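Local coordinates for Alpha/beta hydrolase fold protein (Nakamurella multipartita, PDB 4Y7D) that probably acts as a hydrolase of the alpha/beta hydrolase fold, on a substrate that has not been established, at residues S246-S251 with H272-T277; A132-Y137 with P255-F260; P197-F202 with F281-D286; V36-G41 with G102-S107. All blocks are in the same frame, centred on the assembly; numbering follows the deposited sequence.

How the contacts relate
All four contacts belong to one alpha/beta hydrolase domain. Along the chain, contact 4 closes before the others open; contact 2 crosses both contact 1 and contact 3, and contact 1 is nested within contact 3. Contact 4 lies deep in the central sheet, contact 1 at its edge strand, their centres about 19 Å apart. Helix 255-264, which links the two strands of contact 1, supplies half of contact 2. Contact 2 touches contact 4 through V133 N and S107 O, and contact 3 meets contact 4 where W282 and F202 pack on W106. Contacts 1 and 4 thus bring D250 and S107 to the sheet's C-terminal edge, beside H278, as in hydrolases of this fold.

Contact 1: S246-S251 with H272-T277; sequences SGTADS and HLDAGT
G247 and G276 form the tight part of the contact, their CA atoms only 3.8 Å apart where the parallel strands 242-247 and 269-273 run out into turns. A CB on G247 would clash with the carbonyl oxygens of G276 and T277, and one on G276 with G247 CA. The strands are stitched by L273 N to S246 O and by T248 N to L273 O, 2.9 Å. L273 O also takes G276 N, across the type II turn L273-G276, and its two donors come from opposite faces of the carbonyl plane. A little further on, A249 N gives a hydrogen bond to G276 O at 2.9 Å, and A249 CB rests 3.3 Å from that same G276 O. T248 OG1, set between its backbone N and carbonyl carbon (chi1 71°), meets the turn and accepts A275 N at 2.8 Å. The outer side is looser and wet. There a water bonded to T248 OG1 also reaches D274 OD1, that second bond being weak, and another joins S246 OG to H272 ND1, lying in the plane of the imidazole. Farther in, a third water accepts G247 N and sits 2.7 Å from D250 OD2 and 2.8 Å from T277 O. D250 is held mainly from beyond the contact: OD1 receives D252 N and V253 N, while OD2 is hydrogen-bonded to H278 ND1. The strand 242-247, helix 255-264, strand 269-273 unit is a beta-alpha-beta crossover, and an aspartate after such a strand, paired with histidine, is consistent with the acid member of the alpha/beta hydrolase triad.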
# COMPACT_ATOMS: atom_id res chain seq x y z
N SER A 246 0.31 -10.96 6.14
CA SER A 246 0.33 -11.70 4.89
C SER A 246 -0.89 -12.61 4.73
O SER A 246 -1.25 -13.37 5.58
CB SER A 246 1.61 -12.55 4.78
OG SER A 246 1.60 -13.36 3.61
N GLY A 247 -1.52 -12.52 3.57
CA GLY A 247 -2.55 -13.47 3.17
C GLY A 247 -1.90 -14.67 2.54
O GLY A 247 -1.04 -14.53 1.63
N THR A 248 -2.29 -15.88 2.97
CA THR A 248 -1.54 -17.06 2.54
C THR A 248 -1.71 -17.41 1.06
O THR A 248 -0.89 -18.15 0.51
CB THR A 248 -1.89 -18.31 3.37
OG1 THR A 248 -3.21 -18.79 3.05
CG2 THR A 248 -1.69 -18.05 4.83
N ALA A 249 -2.75 -16.88 0.44
CA ALA A 249 -3.03 -17.13 -0.97
C ALA A 249 -2.64 -15.95 -1.87
O ALA A 249 -3.02 -15.94 -3.03
CB ALA A 249 -4.48 -17.42 -1.15
N ASP A 250 -1.80 -15.04 -1.38
CA ASP A 250 -1.44 -13.83 -2.12
C ASP A 250 -0.63 -14.26 -3.35
O ASP A 250 0.42 -14.91 -3.20
CB ASP A 250 -0.58 -12.94 -1.23
CG ASP A 250 -0.43 -11.54 -1.73
OD1 ASP A 250 -0.40 -11.28 -2.95
OD2 ASP A 250 -0.32 -10.67 -0.84
N SER A 251 -1.09 -13.86 -4.53
CA SER A 251 -0.39 -14.18 -5.77
C SER A 251 0.36 -12.96 -6.33
O SER A 251 0.95 -13.05 -7.41
CB SER A 251 -1.39 -14.66 -6.81
OG SER A 251 -2.31 -13.61 -7.12
N HIS A 272 -0.68 -14.15 9.68
CA HIS A 272 -1.16 -14.81 8.48
C HIS A 272 -2.70 -14.80 8.43
O HIS A 272 -3.36 -15.07 9.43
CB HIS A 272 -0.69 -16.27 8.46
CG HIS A 272 0.78 -16.44 8.54
ND1 HIS A 272 1.62 -16.23 7.45
CD2 HIS A 272 1.58 -16.79 9.57
CE1 HIS A 272 2.86 -16.46 7.82
NE2 HIS A 272 2.86 -16.79 9.10
N LEU A 273 -3.25 -14.56 7.25
CA LEU A 273 -4.66 -14.64 7.03
C LEU A 273 -4.83 -15.79 6.02
O LEU A 273 -4.42 -15.68 4.86
CB LEU A 273 -5.18 -13.30 6.50
CG LEU A 273 -5.28 -12.20 7.57
CD1 LEU A 273 -5.44 -10.85 6.93
CD2 LEU A 273 -6.42 -12.47 8.56
N ASP A 274 -5.35 -16.90 6.52
CA ASP A 274 -5.49 -18.12 5.76
C ASP A 274 -6.43 -17.89 4.57
O ASP A 274 -7.54 -17.42 4.73
CB ASP A 274 -6.06 -19.22 6.64
CG ASP A 274 -5.04 -19.88 7.57
OD1 ASP A 274 -3.82 -19.75 7.32
OD2 ASP A 274 -5.51 -20.63 8.48
N ALA A 275 -5.98 -18.26 3.39
CA ALA A 275 -6.75 -18.09 2.15
C ALA A 275 -6.94 -16.60 1.84
O ALA A 275 -7.86 -16.21 1.13
CB ALA A 275 -8.08 -18.86 2.20
N GLY A 276 -6.05 -15.77 2.33
CA GLY A 276 -6.11 -14.34 2.02
C GLY A 276 -5.42 -14.02 0.71
O GLY A 276 -4.35 -14.52 0.42
N THR A 277 -6.05 -13.15 -0.06
CA THR A 277 -5.48 -12.57 -1.29
C THR A 277 -4.57 -11.38 -0.93
O THR A 277 -4.34 -11.09 0.22
CB THR A 277 -6.61 -12.04 -2.21
OG1 THR A 277 -7.26 -10.91 -1.59
CG2 THR A 277 -7.59 -13.08 -2.51
O HOH W 1 1.28 -15.85 4.71
O HOH W 2 -1.84 -10.54 1.43
O HOH W 3 -3.44 -21.09 4.95

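Contact 2: A132-Y137 with P255-F260; sequences AVSHRY and PEFSRF
Loop A132-Y137 passes without regular structure against the first turns of helix 255-264, S134 and F257 lying closest with their CA atoms 5.6 Å apart. S134 OG donates to F257 O at 2.7 Å, approaching that carbonyl from the side and tilted from its plane, and the same hydroxyl lies at the edge of the F257 ring. F257 gives the largest area to the contact, and H135 is its main ring partner. With H135 CG tucked between backbone N and carbonyl carbon (chi1 63°), one face of the imidazole takes the rim of the F257 ring in an offset stack, planes 28° apart, F257 CE1 standing over that face 3.2 Å from H135 CE1. The imidazole edge is turned to the face of F260 at 84°, centroids 5.3 Å apart, so the three rings make an aromatic cluster. The loop lies between the end of central strand 124-130 and the run of helices from 144-151 to 217-227, an insertion consistent with the cap domain of many alpha/beta hydrolases. H135 NE2 donates to E256 OE1 at 2.7 Å, in the ring plane and on the syn lone pair, the glutamate chain bending at its second torsion to get there. H135 ND1 donates to R136 O at 2.9 Å; with both nitrogens donating, the imidazole is probably charged and fixed in rotation. With an alanine here, E256 would probably lose its imidazole mate and a gap would probably open between the rings of F257 and F260. At the A132 end of the loop, a water accepts A132 N and bonds S258 OG, bridging loop and helix.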
# COMPACT_ATOMS: atom_id res chain seq x y z
N ALA A 132 4.16 -6.59 1.75
CA ALA A 132 5.04 -5.54 1.24
C ALA A 132 6.30 -6.11 0.62
O ALA A 132 6.92 -7.04 1.16
CB ALA A 132 5.39 -4.56 2.34
N VAL A 133 6.71 -5.49 -0.47
CA VAL A 133 7.96 -5.84 -1.08
C VAL A 133 9.13 -5.48 -0.14
O VAL A 133 9.37 -4.32 0.17
CB VAL A 133 8.13 -5.18 -2.45
CG1 VAL A 133 9.51 -5.45 -3.04
CG2 VAL A 133 7.06 -5.66 -3.44
N SER A 134 9.90 -6.50 0.22
CA SER A 134 10.92 -6.41 1.29
C SER A 134 12.32 -6.75 0.78
O SER A 134 13.31 -6.67 1.55
CB SER A 134 10.54 -7.32 2.46
OG SER A 134 10.42 -8.67 2.01
N HIS A 135 12.42 -7.12 -0.50
CA HIS A 135 13.70 -7.41 -1.11
C HIS A 135 13.51 -7.36 -2.61
O HIS A 135 12.45 -6.96 -3.07
CB HIS A 135 14.33 -8.74 -0.63
CG HIS A 135 13.55 -9.99 -0.96
ND1 HIS A 135 13.38 -10.46 -2.25
CD2 HIS A 135 12.95 -10.91 -0.15
CE1 HIS A 135 12.70 -11.60 -2.21
NE2 HIS A 135 12.41 -11.88 -0.95
N ARG A 136 14.56 -7.60 -3.39
CA ARG A 136 14.47 -7.51 -4.83
C ARG A 136 13.23 -8.25 -5.36
O ARG A 136 12.94 -9.37 -4.94
CB ARG A 136 15.71 -8.06 -5.52
CG ARG A 136 15.74 -7.83 -7.03
CD ARG A 136 17.10 -8.20 -7.64
NE ARG A 136 18.13 -7.25 -7.23
CZ ARG A 136 19.33 -7.16 -7.86
NH1 ARG A 136 19.64 -7.95 -8.87
NH2 ARG A 136 20.23 -6.25 -7.48
N TYR A 137 12.56 -7.63 -6.32
CA TYR A 137 11.32 -8.14 -6.86
C TYR A 137 11.28 -7.91 -8.34
O TYR A 137 11.63 -6.82 -8.81
CB TYR A 137 10.11 -7.48 -6.23
CG TYR A 137 8.83 -7.63 -7.05
CD1 TYR A 137 7.96 -8.69 -6.84
CD2 TYR A 137 8.50 -6.70 -8.03
CE1 TYR A 137 6.78 -8.84 -7.60
CE2 TYR A 137 7.34 -6.83 -8.80
CZ TYR A 137 6.48 -7.89 -8.57
OH TYR A 137 5.35 -7.99 -9.34
N PRO A 255 3.94 -14.55 0.00
CA PRO A 255 4.09 -14.59 1.48
C PRO A 255 5.55 -14.63 1.98
O PRO A 255 5.84 -14.16 3.12
CB PRO A 255 3.28 -15.81 1.88
CG PRO A 255 2.17 -15.83 0.86
CD PRO A 255 2.87 -15.45 -0.46
N GLU A 256 6.47 -15.18 1.18
CA GLU A 256 7.88 -15.24 1.57
C GLU A 256 8.44 -13.85 1.84
O GLU A 256 9.38 -13.69 2.68
CB GLU A 256 8.76 -15.92 0.46
CG GLU A 256 10.28 -15.95 0.74
CD GLU A 256 11.15 -14.71 0.25
OE1 GLU A 256 10.64 -13.83 -0.53
OE2 GLU A 256 12.38 -14.64 0.66
N PHE A 257 7.93 -12.82 1.15
CA PHE A 257 8.42 -11.47 1.42
C PHE A 257 8.12 -11.08 2.87
O PHE A 257 8.96 -10.40 3.54
CB PHE A 257 7.81 -10.43 0.50
CG PHE A 257 8.38 -10.44 -0.91
CD1 PHE A 257 9.53 -9.77 -1.18
CD2 PHE A 257 7.75 -11.11 -1.94
CE1 PHE A 257 10.07 -9.77 -2.46
CE2 PHE A 257 8.29 -11.13 -3.23
CZ PHE A 257 9.45 -10.44 -3.48
N SER A 258 6.93 -11.45 3.32
CA SER A 258 6.57 -11.13 4.71
C SER A 258 7.30 -11.97 5.78
O SER A 258 7.60 -11.46 6.87
CB SER A 258 5.08 -11.26 4.88
OG SER A 258 4.34 -10.26 4.15
N ARG A 259 7.51 -13.26 5.51
CA ARG A 259 8.27 -14.11 6.43
C ARG A 259 9.69 -13.61 6.54
O ARG A 259 10.24 -13.56 7.62
CB ARG A 259 8.27 -15.59 5.99
CG ARG A 259 7.04 -16.35 6.45
CD ARG A 259 7.20 -17.88 6.30
NE ARG A 259 7.15 -18.17 4.87
CZ ARG A 259 6.04 -18.29 4.12
NH1 ARG A 259 4.81 -18.23 4.67
NH2 ARG A 259 6.17 -18.47 2.79
N PHE A 260 10.28 -13.21 5.41
CA PHE A 260 11.60 -12.63 5.40
C PHE A 260 11.63 -11.36 6.25
O PHE A 260 12.54 -11.18 7.03
CB PHE A 260 12.05 -12.28 3.96
CG PHE A 260 13.33 -11.52 3.87
CD1 PHE A 260 14.53 -12.15 4.08
CD2 PHE A 260 13.35 -10.19 3.52
CE1 PHE A 260 15.71 -11.45 3.99
CE2 PHE A 260 14.54 -9.48 3.42
CZ PHE A 260 15.72 -10.14 3.63
O HOH W 4 4.48 -7.58 4.52
O HOH W 5 7.21 -7.48 3.80

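Contact 3: P197-F202 with F281-D286; sequences PDKERF and FWVHPD
F202 lies flat on W282, its ring in an offset stack over the five-membered ring of the indole with planes 14° apart and centroids 4.0 Å apart. F202 CZ overlaps the indole near its fusion bond, 3.3 Å from W282 CD2, while W282 CB sits over the centre of the phenyl face in a CH-pi contact. V283 CG1 adds an apolar contact, 4.0 Å from F202 CD2. Next to the rings, the aliphatic chain of K199 drapes over the end of helix 280-283, K199 CE 3.4 Å from V283 O; its NZ leads past this to a salt bridge with D196. The contact ties helix 197-209, in the helical insertion that resembles the cap of this fold, to the short helix following H278. A second shell holds the indole: F281 CD2 lies over its opposite face, NE1 donates to M52 O of helix 46-58, and W106 meets its ring at about 45°. Replacing W282 by an alanine is likely to leave F202 without its stacking partner and to open a gap between F202 and F281. H284 NE2 is bonded to D274 O, and V283 also touches I193 of helix 183-194.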
# COMPACT_ATOMS: atom_id res chain seq x y z
N PRO A 197 -20.38 -3.13 2.88
CA PRO A 197 -20.15 -1.95 2.04
C PRO A 197 -18.73 -1.40 2.11
O PRO A 197 -18.23 -0.89 1.11
CB PRO A 197 -21.17 -0.92 2.57
CG PRO A 197 -22.20 -1.74 3.27
CD PRO A 197 -21.50 -2.94 3.81
N ASP A 198 -18.05 -1.52 3.24
CA ASP A 198 -16.67 -0.99 3.35
C ASP A 198 -15.71 -1.82 2.55
O ASP A 198 -14.79 -1.28 1.90
CB ASP A 198 -16.20 -0.91 4.82
CG ASP A 198 -17.00 0.10 5.63
OD1 ASP A 198 -17.49 1.08 5.07
OD2 ASP A 198 -17.15 -0.10 6.85
N LYS A 199 -15.92 -3.13 2.58
CA LYS A 199 -15.08 -4.04 1.80
C LYS A 199 -15.32 -3.84 0.32
O LYS A 199 -14.34 -3.86 -0.47
CB LYS A 199 -15.32 -5.49 2.19
CG LYS A 199 -14.74 -5.85 3.54
CD LYS A 199 -14.90 -7.31 3.89
CE LYS A 199 -14.10 -7.63 5.14
NZ LYS A 199 -15.05 -7.55 6.27
N GLU A 200 -16.58 -3.65 -0.07
CA GLU A 200 -16.91 -3.46 -1.49
C GLU A 200 -16.26 -2.19 -2.00
O GLU A 200 -15.60 -2.18 -3.05
CB GLU A 200 -18.43 -3.39 -1.70
CG GLU A 200 -18.84 -3.18 -3.16
CD GLU A 200 -20.33 -3.16 -3.38
OE1 GLU A 200 -21.12 -3.51 -2.46
OE2 GLU A 200 -20.72 -2.81 -4.51
N ARG A 201 -16.44 -1.10 -1.26
CA ARG A 201 -15.89 0.17 -1.66
C ARG A 201 -14.37 0.09 -1.77
O ARG A 201 -13.80 0.58 -2.76
CB ARG A 201 -16.29 1.28 -0.68
CG ARG A 201 -15.62 2.60 -0.98
CD ARG A 201 -16.11 3.74 -0.10
NE ARG A 201 -16.16 3.36 1.32
CZ ARG A 201 -16.57 4.17 2.29
NH1 ARG A 201 -16.59 3.72 3.53
NH2 ARG A 201 -16.92 5.42 2.03
N PHE A 202 -13.71 -0.52 -0.76
CA PHE A 202 -12.26 -0.65 -0.81
C PHE A 202 -11.81 -1.38 -2.06
O PHE A 202 -10.88 -0.93 -2.77
CB PHE A 202 -11.70 -1.41 0.42
CG PHE A 202 -10.23 -1.63 0.37
CD1 PHE A 202 -9.34 -0.68 0.87
CD2 PHE A 202 -9.70 -2.79 -0.18
CE1 PHE A 202 -7.98 -0.87 0.81
CE2 PHE A 202 -8.33 -2.98 -0.26
CZ PHE A 202 -7.45 -2.01 0.24
N PHE A 281 -5.88 -7.85 4.24
CA PHE A 281 -5.88 -7.03 5.46
C PHE A 281 -7.17 -6.18 5.52
O PHE A 281 -7.60 -5.86 6.61
CB PHE A 281 -4.61 -6.17 5.47
CG PHE A 281 -4.49 -5.19 6.61
CD1 PHE A 281 -4.25 -5.59 7.89
CD2 PHE A 281 -4.57 -3.81 6.36
CE1 PHE A 281 -4.05 -4.67 8.89
CE2 PHE A 281 -4.42 -2.89 7.39
CZ PHE A 281 -4.15 -3.32 8.65
N TRP A 282 -7.74 -5.83 4.36
CA TRP A 282 -8.98 -5.10 4.29
C TRP A 282 -10.21 -5.93 4.01
O TRP A 282 -11.30 -5.53 4.46
CB TRP A 282 -8.92 -3.96 3.27
CG TRP A 282 -7.92 -2.88 3.66
CD1 TRP A 282 -8.17 -1.73 4.39
CD2 TRP A 282 -6.53 -2.85 3.34
NE1 TRP A 282 -7.03 -1.00 4.53
CE2 TRP A 282 -6.00 -1.65 3.89
CE3 TRP A 282 -5.67 -3.70 2.61
CZ2 TRP A 282 -4.67 -1.32 3.80
CZ3 TRP A 282 -4.33 -3.35 2.51
CH2 TRP A 282 -3.85 -2.16 3.10
N VAL A 283 -10.09 -7.02 3.29
CA VAL A 283 -11.28 -7.75 2.84
C VAL A 283 -11.45 -9.19 3.36
O VAL A 283 -12.49 -9.80 3.12
CB VAL A 283 -11.43 -7.71 1.30
CG1 VAL A 283 -11.33 -6.27 0.81
CG2 VAL A 283 -10.45 -8.66 0.60
N HIS A 284 -10.46 -9.73 4.06
CA HIS A 284 -10.54 -11.14 4.53
C HIS A 284 -11.55 -11.18 5.67
O HIS A 284 -11.66 -10.22 6.45
CB HIS A 284 -9.15 -11.59 4.96
CG HIS A 284 -9.06 -13.02 5.38
ND1 HIS A 284 -9.50 -13.46 6.61
CD2 HIS A 284 -8.62 -14.13 4.73
CE1 HIS A 284 -9.33 -14.76 6.71
NE2 HIS A 284 -8.79 -15.19 5.58
N PRO A 285 -12.30 -12.29 5.81
CA PRO A 285 -13.35 -12.31 6.84
C PRO A 285 -12.86 -12.21 8.27
O PRO A 285 -13.62 -11.87 9.12
CB PRO A 285 -14.05 -13.66 6.62
CG PRO A 285 -13.08 -14.47 5.79
CD PRO A 285 -12.40 -13.46 4.92
N ASP A 286 -11.60 -12.54 8.53
CA ASP A 286 -11.00 -12.44 9.87
C ASP A 286 -10.04 -11.26 10.01
O ASP A 286 -9.19 -11.25 10.95
CB ASP A 286 -10.25 -13.75 10.16
CG ASP A 286 -11.17 -14.97 10.03
OD1 ASP A 286 -12.37 -14.87 10.32
OD2 ASP A 286 -10.70 -16.00 9.56

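Contact 4: V36-G41 with G102-S107; sequences VLVVHG and GVLCWS
V36 and V38 flank L104 on one face of the sheet, while L37 and V39 meet V103 and C105 on the other. On the first face V36 CG1, anti to its own backbone N (chi1 -177°), lies 4.0 Å from L104 CB, and V38 CG1 approaches the L104 methyl CD2 at 4.3 Å. On the other face, V39 CB lies 4.1 Å from C105 CB, and V39 CG2 reaches V103 CG1. Backbone bonds keep this parallel pairing in step: L37 N to G102 O, then L104 N to L37 O and V39 N to L104 O, both 2.9 Å. The last, W106 N to V39 O, is weak at 3.4 Å, near the point where both chains leave the sheet. Beyond it the loops stay close: a CB on G41 would press on S107 CB, and H40 ND1 donates to G41 O at 2.8 Å, in the imidazole plane. S107 turns sharply with phi 60°, as in the nucleophile elbow of alpha/beta hydrolases, and its OG is bonded to H278 NE2; the His-Gly pair at H40-G41 resembles the oxyanion-hole loop of that family. The face with V39, V103 and C105 is covered by S112 and S113 of helix 110-119, and that with V36, V38 and L104 by M52, F55 and L56 of helix 46-58. Strand 62-66 flanks strand 35-39, and strand 124-130 lies on the far side of strand 101-106.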
# COMPACT_ATOMS: atom_id res chain seq x y z
N VAL A 36 -0.27 9.00 11.00
CA VAL A 36 0.26 7.85 10.26
C VAL A 36 0.52 8.23 8.82
O VAL A 36 -0.39 8.72 8.14
CB VAL A 36 -0.77 6.71 10.27
CG1 VAL A 36 -0.21 5.48 9.56
CG2 VAL A 36 -1.19 6.42 11.70
N LEU A 37 1.74 8.00 8.37
CA LEU A 37 2.09 8.14 6.97
C LEU A 37 1.63 6.87 6.26
O LEU A 37 1.95 5.78 6.68
CB LEU A 37 3.58 8.29 6.78
CG LEU A 37 4.12 8.28 5.35
CD1 LEU A 37 3.74 9.59 4.64
CD2 LEU A 37 5.59 7.99 5.36
N VAL A 38 0.80 7.03 5.24
CA VAL A 38 0.16 5.90 4.50
C VAL A 38 0.79 5.88 3.09
O VAL A 38 0.72 6.90 2.38
CB VAL A 38 -1.34 6.13 4.41
CG1 VAL A 38 -2.01 4.98 3.69
CG2 VAL A 38 -1.91 6.22 5.79
N VAL A 39 1.37 4.75 2.73
CA VAL A 39 2.22 4.64 1.55
C VAL A 39 1.68 3.57 0.59
O VAL A 39 1.68 2.36 0.86
CB VAL A 39 3.65 4.29 1.98
CG1 VAL A 39 4.58 4.37 0.77
CG2 VAL A 39 4.14 5.18 3.14
N HIS A 40 1.18 4.05 -0.54
CA HIS A 40 0.54 3.21 -1.55
C HIS A 40 1.51 2.31 -2.32
O HIS A 40 2.73 2.53 -2.41
CB HIS A 40 -0.29 4.11 -2.53
CG HIS A 40 0.54 4.95 -3.42
ND1 HIS A 40 1.22 4.45 -4.50
CD2 HIS A 40 0.76 6.30 -3.43
CE1 HIS A 40 1.86 5.43 -5.11
NE2 HIS A 40 1.60 6.55 -4.49
N GLY A 41 0.91 1.32 -2.98
CA GLY A 41 1.63 0.39 -3.81
C GLY A 41 1.83 0.79 -5.26
O GLY A 41 1.85 1.98 -5.60
N GLY A 102 3.49 7.14 12.81
CA GLY A 102 3.33 5.76 12.41
C GLY A 102 3.46 5.63 10.90
O GLY A 102 3.37 6.64 10.16
N VAL A 103 3.71 4.42 10.42
CA VAL A 103 3.79 4.18 9.00
C VAL A 103 2.96 2.92 8.65
O VAL A 103 3.11 1.87 9.27
CB VAL A 103 5.23 3.97 8.53
CG1 VAL A 103 5.23 3.66 7.04
CG2 VAL A 103 6.07 5.18 8.85
N LEU A 104 2.07 3.07 7.69
CA LEU A 104 1.29 1.97 7.10
C LEU A 104 1.68 1.89 5.63
O LEU A 104 1.45 2.84 4.86
CB LEU A 104 -0.20 2.21 7.18
CG LEU A 104 -1.12 1.23 6.46
CD1 LEU A 104 -1.04 -0.11 7.15
CD2 LEU A 104 -2.53 1.71 6.38
N CYS A 105 2.18 0.73 5.23
CA CYS A 105 2.50 0.48 3.83
C CYS A 105 1.90 -0.81 3.33
O CYS A 105 1.61 -1.73 4.10
CB CYS A 105 3.99 0.49 3.61
SG CYS A 105 4.97 -0.84 4.37
N TRP A 106 1.73 -0.88 2.00
CA TRP A 106 1.24 -2.11 1.37
C TRP A 106 1.98 -2.28 0.08
O TRP A 106 2.26 -1.29 -0.57
CB TRP A 106 -0.24 -1.96 1.13
CG TRP A 106 -0.99 -3.07 0.43
CD1 TRP A 106 -0.72 -4.41 0.46
CD2 TRP A 106 -2.19 -2.93 -0.29
NE1 TRP A 106 -1.69 -5.11 -0.22
CE2 TRP A 106 -2.60 -4.22 -0.69
CE3 TRP A 106 -2.99 -1.82 -0.61
CZ2 TRP A 106 -3.77 -4.43 -1.43
CZ3 TRP A 106 -4.16 -2.03 -1.32
CH2 TRP A 106 -4.54 -3.32 -1.74
N SER A 107 2.36 -3.53 -0.24
CA SER A 107 2.80 -3.91 -1.59
C SER A 107 4.04 -3.11 -2.04
O SER A 107 5.08 -3.08 -1.31
CB SER A 107 1.59 -3.72 -2.53
OG SER A 107 1.71 -4.51 -3.71